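Local coordinates for 6-phospho-beta-d glycosidase (Streptococcus pyogenes, PDB 5FOO), which probably hydrolyses 6-phospho-beta-glucosides as a glycoside hydrolase family 1 enzyme, and holds 6-phosphocyclophellitol in its pocket in this crystal, at residues Q383-Y388 and P446-Y451; E344-I349 and T398-G403. The protein carries 1 engineered substitution. One frame throughout, in Å; residues are numbered along the deposited sequence.

Interaction 1 (Q383-Y388 and P446-Y451); sequences QIQDDY and PKASAY
The carboxylate of Asp386 meets Ser449 with both oxygens, each on its syn side. Asp386 OD1 accepts the backbone N of Ser449 at 2.8 Å over a bent path, N-H...O 134°, while Asp386 OD2 takes the hydroxyl of Ser449 OG at 2.6 Å. Both donors stand somewhat out of the carboxylate plane. With chi1 of 55°, Asp386 CG lies between its own backbone N and carbonyl carbon, which turns the group onto the first turn of helix 448-459. Asp386 itself occupies the N-cap position of helix 387-405 and centres an inverse gamma turn, yet its carboxylate bonds to the start of the other helix, while Asp386 OD2 also pairs with Arg389 in its own helix; the N-terminal ends of two helices of this TIM-barrel enzyme are thereby joined. A nearly straight backbone bond, Ala448 N to Ile384 O at 3.0 Å, runs beside it. Ile384 and Lys447 lie alongside each other, pointing the same way, with Ile384 CB 4.0 Å from Lys447 CG. The extended lysine carries its NZ on to salt bridges with Glu374 and Asp420. The side chain of Gln383 crosses that of Tyr451 at the ring edge, its amide plane turned 25° from the ring.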
ATOM      1  N   GLN A 383      17.533 -18.132 -16.165  1.00 45.65           N
ATOM      2  CA  GLN A 383      17.020 -16.831 -15.780  1.00 39.13           C
ATOM      3  C   GLN A 383      15.720 -16.565 -16.477  1.00 37.98           C
ATOM      4  O   GLN A 383      15.672 -16.688 -17.680  1.00 37.65           O
ATOM      5  CB  GLN A 383      17.991 -15.755 -16.211  1.00 40.37           C
ATOM      6  CG  GLN A 383      17.522 -14.329 -15.953  1.00 40.59           C
ATOM      7  CD  GLN A 383      18.600 -13.293 -16.218  1.00 39.40           C
ATOM      8  OE1 GLN A 383      18.529 -12.516 -17.174  1.00 40.12           O
ATOM      9  NE2 GLN A 383      19.590 -13.267 -15.355  1.00 36.53           N
ATOM     10  N   ILE A 384      14.709 -16.134 -15.724  1.00 33.96           N
ATOM     11  CA  ILE A 384      13.473 -15.645 -16.281  1.00 35.90           C
ATOM     12  C   ILE A 384      13.686 -14.387 -17.123  1.00 34.87           C
ATOM     13  O   ILE A 384      14.169 -13.416 -16.621  1.00 36.70           O
ATOM     14  CB  ILE A 384      12.424 -15.388 -15.179  1.00 37.95           C
ATOM     15  CG1 ILE A 384      12.073 -16.702 -14.457  1.00 38.82           C
ATOM     16  CG2 ILE A 384      11.157 -14.810 -15.788  1.00 36.50           C
ATOM     17  CD1 ILE A 384      11.176 -16.547 -13.235  1.00 39.99           C
ATOM     18  N   GLN A 385      13.311 -14.431 -18.405  1.00 39.20           N
ATOM     19  CA  GLN A 385      13.399 -13.284 -19.318  1.00 36.20           C
ATOM     20  C   GLN A 385      12.125 -12.557 -19.333  1.00 37.61           C
ATOM     21  O   GLN A 385      11.338 -12.697 -20.255  1.00 37.10           O
ATOM     22  CB  GLN A 385      13.703 -13.740 -20.745  1.00 39.91           C
ATOM     23  CG  GLN A 385      14.980 -14.538 -20.813  1.00 43.35           C
ATOM     24  CD  GLN A 385      16.169 -13.814 -20.175  1.00 44.26           C
ATOM     25  OE1 GLN A 385      16.686 -14.236 -19.141  1.00 53.95           O
ATOM     26  NE2 GLN A 385      16.595 -12.728 -20.783  1.00 44.89           N
ATOM     27  N   ASP A 386      11.932 -11.720 -18.322  1.00 36.67           N
ATOM     28  CA  ASP A 386      10.666 -11.004 -18.144  1.00 31.60           C
ATOM     29  C   ASP A 386      10.669  -9.688 -18.846  1.00 33.83           C
ATOM     30  O   ASP A 386      10.548  -8.626 -18.192  1.00 35.00           O
ATOM     31  CB  ASP A 386      10.323 -10.838 -16.645  1.00 31.42           C
ATOM     32  CG  ASP A 386      11.436 -10.160 -15.820  1.00 28.76           C
ATOM     33  OD1 ASP A 386      12.629 -10.123 -16.220  1.00 29.48           O
ATOM     34  OD2 ASP A 386      11.124  -9.715 -14.707  1.00 28.73           O
ATOM     35  N   ASP A 387      10.794  -9.704 -20.178  1.00 35.03           N
ATOM     36  CA  ASP A 387      10.776  -8.431 -20.925  1.00 37.65           C
ATOM     37  C   ASP A 387       9.434  -7.713 -20.881  1.00 35.02           C
ATOM     38  O   ASP A 387       9.416  -6.488 -20.985  1.00 33.27           O
ATOM     39  CB  ASP A 387      11.414  -8.457 -22.326  1.00 44.12           C
ATOM     40  CG  ASP A 387      11.066  -9.653 -23.109  1.00 56.65           C
ATOM     41  OD1 ASP A 387       9.865 -10.018 -23.165  1.00 57.47           O
ATOM     42  OD2 ASP A 387      12.026 -10.233 -23.677  1.00 73.86           O
ATOM     43  N   TYR A 388       8.322  -8.450 -20.724  1.00 31.71           N
ATOM     44  CA  TYR A 388       7.039  -7.822 -20.403  1.00 29.93           C
ATOM     45  C   TYR A 388       7.142  -6.900 -19.150  1.00 30.54           C
ATOM     46  O   TYR A 388       6.525  -5.870 -19.105  1.00 31.05           O
ATOM     47  CB  TYR A 388       5.938  -8.849 -20.194  1.00 31.22           C
ATOM     48  CG  TYR A 388       6.336  -9.954 -19.252  1.00 28.88           C
ATOM     49  CD1 TYR A 388       6.929 -11.115 -19.734  1.00 33.25           C
ATOM     50  CD2 TYR A 388       6.084  -9.864 -17.891  1.00 29.58           C
ATOM     51  CE1 TYR A 388       7.328 -12.138 -18.860  1.00 34.47           C
ATOM     52  CE2 TYR A 388       6.444 -10.890 -17.011  1.00 30.27           C
ATOM     53  CZ  TYR A 388       7.066 -12.021 -17.511  1.00 34.30           C
ATOM     54  OH  TYR A 388       7.457 -13.028 -16.702  1.00 39.30           O
ATOM     55  N   PRO A 446      17.649 -13.672  -9.539  1.00 33.34           N
ATOM     56  CA  PRO A 446      17.297 -12.432 -10.277  1.00 29.98           C
ATOM     57  C   PRO A 446      16.727 -12.717 -11.639  1.00 33.76           C
ATOM     58  O   PRO A 446      17.234 -13.602 -12.332  1.00 31.45           O
ATOM     59  CB  PRO A 446      18.644 -11.738 -10.445  1.00 31.60           C
ATOM     60  CG  PRO A 446      19.408 -12.152  -9.202  1.00 31.33           C
ATOM     61  CD  PRO A 446      18.984 -13.575  -8.892  1.00 29.61           C
ATOM     62  N   LYS A 447      15.723 -11.944 -12.036  1.00 33.01           N
ATOM     63  CA  LYS A 447      15.163 -12.034 -13.380  1.00 29.47           C
ATOM     64  C   LYS A 447      15.848 -10.972 -14.221  1.00 32.52           C
ATOM     65  O   LYS A 447      16.563 -10.076 -13.690  1.00 31.37           O
ATOM     66  CB  LYS A 447      13.634 -11.825 -13.388  1.00 27.20           C
ATOM     67  CG  LYS A 447      12.890 -12.570 -12.315  1.00 25.61           C
ATOM     68  CD  LYS A 447      11.368 -12.397 -12.449  1.00 25.91           C
ATOM     69  CE  LYS A 447      10.639 -12.963 -11.235  1.00 23.95           C
ATOM     70  NZ  LYS A 447       9.263 -12.447 -11.036  1.00 26.45           N
ATOM     71  N   ALA A 448      15.656 -11.055 -15.536  1.00 32.22           N
ATOM     72  CA  ALA A 448      16.181 -10.004 -16.395  1.00 31.65           C
ATOM     73  C   ALA A 448      15.802  -8.591 -15.944  1.00 33.43           C
ATOM     74  O   ALA A 448      16.571  -7.660 -16.175  1.00 32.64           O
ATOM     75  CB  ALA A 448      15.732 -10.188 -17.819  1.00 34.67           C
ATOM     76  N   SER A 449      14.619  -8.409 -15.369  1.00 30.51           N
ATOM     77  CA  SER A 449      14.198  -7.058 -15.010  1.00 31.28           C
ATOM     78  C   SER A 449      15.032  -6.531 -13.852  1.00 28.00           C
ATOM     79  O   SER A 449      15.205  -5.339 -13.751  1.00 28.76           O
ATOM     80  CB  SER A 449      12.721  -6.968 -14.669  1.00 30.71           C
ATOM     81  OG  SER A 449      12.487  -7.831 -13.623  1.00 30.29           O
ATOM     82  N   ALA A 450      15.588  -7.403 -13.024  1.00 28.89           N
ATOM     83  CA  ALA A 450      16.463  -6.952 -11.939  1.00 29.80           C
ATOM     84  C   ALA A 450      17.722  -6.249 -12.464  1.00 33.16           C
ATOM     85  O   ALA A 450      18.154  -5.259 -11.849  1.00 32.06           O
ATOM     86  CB  ALA A 450      16.865  -8.115 -11.051  1.00 29.32           C
ATOM     87  N   TYR A 451      18.326  -6.789 -13.543  1.00 31.80           N
ATOM     88  CA  TYR A 451      19.518  -6.200 -14.171  1.00 30.78           C
ATOM     89  C   TYR A 451      19.149  -4.962 -14.946  1.00 28.62           C
ATOM     90  O   TYR A 451      19.926  -4.001 -14.986  1.00 30.77           O
ATOM     91  CB  TYR A 451      20.317  -7.219 -15.026  1.00 28.31           C
ATOM     92  CG  TYR A 451      20.824  -8.325 -14.147  1.00 29.67           C
ATOM     93  CD1 TYR A 451      21.848  -8.093 -13.197  1.00 33.94           C
ATOM     94  CD2 TYR A 451      20.269  -9.585 -14.211  1.00 31.66           C
ATOM     95  CE1 TYR A 451      22.283  -9.101 -12.353  1.00 33.58           C
ATOM     96  CE2 TYR A 451      20.669 -10.587 -13.368  1.00 31.43           C
ATOM     97  CZ  TYR A 451      21.664 -10.336 -12.452  1.00 36.84           C
ATOM     98  OH  TYR A 451      22.034 -11.350 -11.657  1.00 44.65           O
TER
HETATM   99  O   HOH W   1      14.995 -15.955 -12.861  1.00 34.68           O

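Interaction 2 (E344-I349 and T398-G403)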
ATOM      1  N   GLU A 344      -0.190   6.185 -18.706  1.00 26.27           N
ATOM      2  CA  GLU A 344      -0.468   7.595 -18.774  1.00 31.24           C
ATOM      3  C   GLU A 344      -1.089   8.059 -17.527  1.00 31.07           C
ATOM      4  O   GLU A 344      -0.971   9.225 -17.174  1.00 29.36           O
ATOM      5  CB  GLU A 344      -1.407   7.909 -19.913  1.00 34.70           C
ATOM      6  CG  GLU A 344      -0.826   7.653 -21.286  1.00 42.41           C
ATOM      7  CD  GLU A 344      -1.096   6.249 -21.898  1.00 43.56           C
ATOM      8  OE1 GLU A 344      -1.201   5.210 -21.159  1.00 37.50           O
ATOM      9  OE2 GLU A 344      -1.172   6.219 -23.150  1.00 42.38           O
ATOM     10  N   ALA A 345      -1.783   7.165 -16.845  1.00 26.88           N
ATOM     11  CA  ALA A 345      -2.372   7.547 -15.566  1.00 30.88           C
ATOM     12  C   ALA A 345      -1.338   8.067 -14.556  1.00 26.52           C
ATOM     13  O   ALA A 345      -1.670   8.850 -13.677  1.00 27.71           O
ATOM     14  CB  ALA A 345      -3.163   6.387 -14.940  1.00 27.60           C
ATOM     15  N   VAL A 346      -0.100   7.598 -14.652  1.00 29.33           N
ATOM     16  CA  VAL A 346       0.967   8.107 -13.752  1.00 25.71           C
ATOM     17  C   VAL A 346       1.199   9.591 -13.904  1.00 26.25           C
ATOM     18  O   VAL A 346       1.396  10.265 -12.923  1.00 26.43           O
ATOM     19  CB  VAL A 346       2.259   7.401 -13.987  1.00 28.21           C
ATOM     20  CG1 VAL A 346       3.384   8.016 -13.111  1.00 28.33           C
ATOM     21  CG2 VAL A 346       2.092   5.925 -13.667  1.00 27.79           C
ATOM     22  N   TYR A 347       1.161  10.086 -15.145  1.00 28.85           N
ATOM     23  CA  TYR A 347       1.283  11.503 -15.426  1.00 27.92           C
ATOM     24  C   TYR A 347       0.093  12.220 -14.843  1.00 31.20           C
ATOM     25  O   TYR A 347       0.244  13.228 -14.112  1.00 29.71           O
ATOM     26  CB  TYR A 347       1.384  11.743 -16.948  1.00 31.17           C
ATOM     27  CG  TYR A 347       1.359  13.199 -17.362  1.00 33.68           C
ATOM     28  CD1 TYR A 347       2.508  14.032 -17.280  1.00 33.09           C
ATOM     29  CD2 TYR A 347       0.206  13.757 -17.837  1.00 33.96           C
ATOM     30  CE1 TYR A 347       2.461  15.371 -17.677  1.00 29.87           C
ATOM     31  CE2 TYR A 347       0.149  15.087 -18.186  1.00 33.18           C
ATOM     32  CZ  TYR A 347       1.269  15.869 -18.114  1.00 33.39           C
ATOM     33  OH  TYR A 347       1.078  17.154 -18.490  1.00 43.16           O
ATOM     34  N   ASP A 348      -1.111  11.688 -15.082  1.00 27.94           N
ATOM     35  CA  ASP A 348      -2.312  12.321 -14.492  1.00 27.85           C
ATOM     36  C   ASP A 348      -2.253  12.447 -12.974  1.00 24.58           C
ATOM     37  O   ASP A 348      -2.672  13.462 -12.443  1.00 23.78           O
ATOM     38  CB  ASP A 348      -3.627  11.625 -14.898  1.00 31.21           C
ATOM     39  CG  ASP A 348      -3.900  11.714 -16.426  1.00 35.96           C
ATOM     40  OD1 ASP A 348      -3.432  12.640 -17.104  1.00 40.27           O
ATOM     41  OD2 ASP A 348      -4.561  10.821 -16.962  1.00 39.32           O
ATOM     42  N   ILE A 349      -1.767  11.413 -12.294  1.00 25.13           N
ATOM     43  CA  ILE A 349      -1.556  11.473 -10.845  1.00 26.65           C
ATOM     44  C   ILE A 349      -0.538  12.613 -10.496  1.00 28.41           C
ATOM     45  O   ILE A 349      -0.708  13.369  -9.539  1.00 26.83           O
ATOM     46  CB  ILE A 349      -1.046  10.113 -10.365  1.00 24.86           C
ATOM     47  CG1 ILE A 349      -2.221   9.069 -10.390  1.00 27.76           C
ATOM     48  CG2 ILE A 349      -0.471  10.169  -8.989  1.00 26.91           C
ATOM     49  CD1 ILE A 349      -1.746   7.635 -10.196  1.00 25.27           C
ATOM     50  N   THR A 398       8.467   6.274 -17.691  1.00 30.46           N
ATOM     51  CA  THR A 398       8.541   7.318 -18.704  1.00 29.38           C
ATOM     52  C   THR A 398       7.494   8.370 -18.385  1.00 34.53           C
ATOM     53  O   THR A 398       7.730   9.596 -18.546  1.00 35.04           O
ATOM     54  CB  THR A 398       8.349   6.776 -20.117  1.00 32.81           C
ATOM     55  OG1 THR A 398       9.396   5.845 -20.405  1.00 33.17           O
ATOM     56  CG2 THR A 398       8.421   7.869 -21.097  1.00 31.74           C
ATOM     57  N   TYR A 399       6.317   7.933 -17.943  1.00 30.76           N
ATOM     58  CA  TYR A 399       5.321   8.921 -17.630  1.00 31.34           C
ATOM     59  C   TYR A 399       5.566   9.608 -16.290  1.00 28.50           C
ATOM     60  O   TYR A 399       5.167  10.741 -16.140  1.00 29.90           O
ATOM     61  CB  TYR A 399       3.926   8.357 -17.714  1.00 33.12           C
ATOM     62  CG  TYR A 399       3.441   8.221 -19.131  1.00 33.65           C
ATOM     63  CD1 TYR A 399       2.884   9.306 -19.791  1.00 37.08           C
ATOM     64  CD2 TYR A 399       3.558   7.023 -19.802  1.00 34.88           C
ATOM     65  CE1 TYR A 399       2.451   9.198 -21.097  1.00 39.53           C
ATOM     66  CE2 TYR A 399       3.121   6.887 -21.107  1.00 38.52           C
ATOM     67  CZ  TYR A 399       2.553   7.982 -21.740  1.00 39.61           C
ATOM     68  OH  TYR A 399       2.114   7.847 -23.010  1.00 40.60           O
ATOM     69  N   LEU A 400       6.221   8.936 -15.345  1.00 30.47           N
ATOM     70  CA  LEU A 400       6.653   9.592 -14.097  1.00 31.45           C
ATOM     71  C   LEU A 400       7.657  10.694 -14.429  1.00 26.03           C
ATOM     72  O   LEU A 400       7.571  11.781 -13.911  1.00 28.67           O
ATOM     73  CB  LEU A 400       7.275   8.580 -13.151  1.00 30.34           C
ATOM     74  CG  LEU A 400       7.479   9.085 -11.760  1.00 31.17           C
ATOM     75  CD1 LEU A 400       6.145   9.403 -11.091  1.00 35.26           C
ATOM     76  CD2 LEU A 400       8.279   8.079 -10.969  1.00 27.37           C
ATOM     77  N   HIS A 401       8.576  10.407 -15.317  1.00 25.36           N
ATOM     78  CA  HIS A 401       9.558  11.430 -15.773  1.00 29.55           C
ATOM     79  C   HIS A 401       8.885  12.648 -16.395  1.00 30.87           C
ATOM     80  O   HIS A 401       9.161  13.778 -16.006  1.00 31.93           O
ATOM     81  CB  HIS A 401      10.591  10.852 -16.729  1.00 29.79           C
ATOM     82  CG  HIS A 401      11.736  11.782 -17.013  1.00 30.14           C
ATOM     83  ND1 HIS A 401      11.714  12.686 -18.049  1.00 31.37           N
ATOM     84  CD2 HIS A 401      12.920  11.971 -16.367  1.00 28.87           C
ATOM     85  CE1 HIS A 401      12.837  13.392 -18.036  1.00 32.90           C
ATOM     86  NE2 HIS A 401      13.594  12.955 -17.038  1.00 30.61           N
ATOM     87  N   LYS A 402       7.923  12.393 -17.276  1.00 31.34           N
ATOM     88  CA  LYS A 402       7.086  13.443 -17.844  1.00 31.21           C
ATOM     89  C   LYS A 402       6.441  14.284 -16.758  1.00 31.19           C
ATOM     90  O   LYS A 402       6.478  15.483 -16.804  1.00 31.99           O
ATOM     91  CB  LYS A 402       6.053  12.846 -18.821  1.00 37.26           C
ATOM     92  CG  LYS A 402       5.465  13.851 -19.816  1.00 46.99           C
ATOM     93  CD  LYS A 402       4.194  13.329 -20.475  1.00 53.59           C
ATOM     94  CE  LYS A 402       3.426  14.384 -21.258  1.00 58.48           C
ATOM     95  NZ  LYS A 402       2.074  13.863 -21.629  1.00 60.77           N
ATOM     96  N   GLY A 403       5.914  13.674 -15.718  1.00 31.68           N
ATOM     97  CA  GLY A 403       5.315  14.432 -14.614  1.00 32.73           C
ATOM     98  C   GLY A 403       6.315  15.272 -13.804  1.00 29.62           C
ATOM     99  O   GLY A 403       6.032  16.404 -13.468  1.00 31.83           O
TER
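Lys402 NZ makes the polar contact of this helix pair, a cation-pi interaction with Tyr347: it stands 4.0 Å from the centroid of the Tyr347 ring and only 6° off the ring normal, hence almost exactly over the centre of one face. The extended lysine chain crosses the tyrosine obliquely, and its aliphatic part shares the contact, for Lys402 CE makes a CH-pi approach to the same face and Lys402 CD comes to 3.7 Å from Tyr347 CD1. Tyr347 sets its CG anti to the backbone N (chi1 173°), and the edge of the ring then meets the backbone of the opposite helix, with Tyr347 CD1 3.8 Å from Gly403 N. That N-H is already spent within its own helix on Tyr399 O. The glycine lies where the backbones are nearest, its CA 5.0 Å from the CA of Tyr347.

One turn back, Tyr399 lays a ring face against Glu344, whose CA sits 3.9 Å from the Tyr399 ring centroid in a CH-pi contact. The glutamate then runs alongside the ring in the same direction, so that Glu344 CG reaches 3.4 Å from Tyr399 OH. On the buried side Val346 CG1 packs 3.7 Å from Leu400 CD1.

The two segments run nearly parallel, at 25° with axes 7.6 Å apart, as neighbouring outer helices of a (beta/alpha)8 barrel do. Leu400 continues inward onto Cys410 and Tyr413 of barrel strand 410-416, Val346 touches Phe298 just after strand 293-297, and His401 faces strand 2-3.

In the fold
Helix 387-405 links the two contacts: interaction 1 lies at its N-terminal end and interaction 2 near its C-terminal end, with centres 24 Å apart and nearest atoms about 12 Å apart, so they do not touch. Along the chain their segments alternate. The helix follows barrel strand 362-367 and precedes strand 410-416; interaction 1 ties its start to helix 448-459, and interaction 2 packs its end on helix 344-356. Those two strands carry the pocket residues Glu366 and Trp416. Neither contact reaches the bound 6-phosphocyclophellitol: the side chain of Lys447 is about 12 Å from it and that of Val346 about 14 Å.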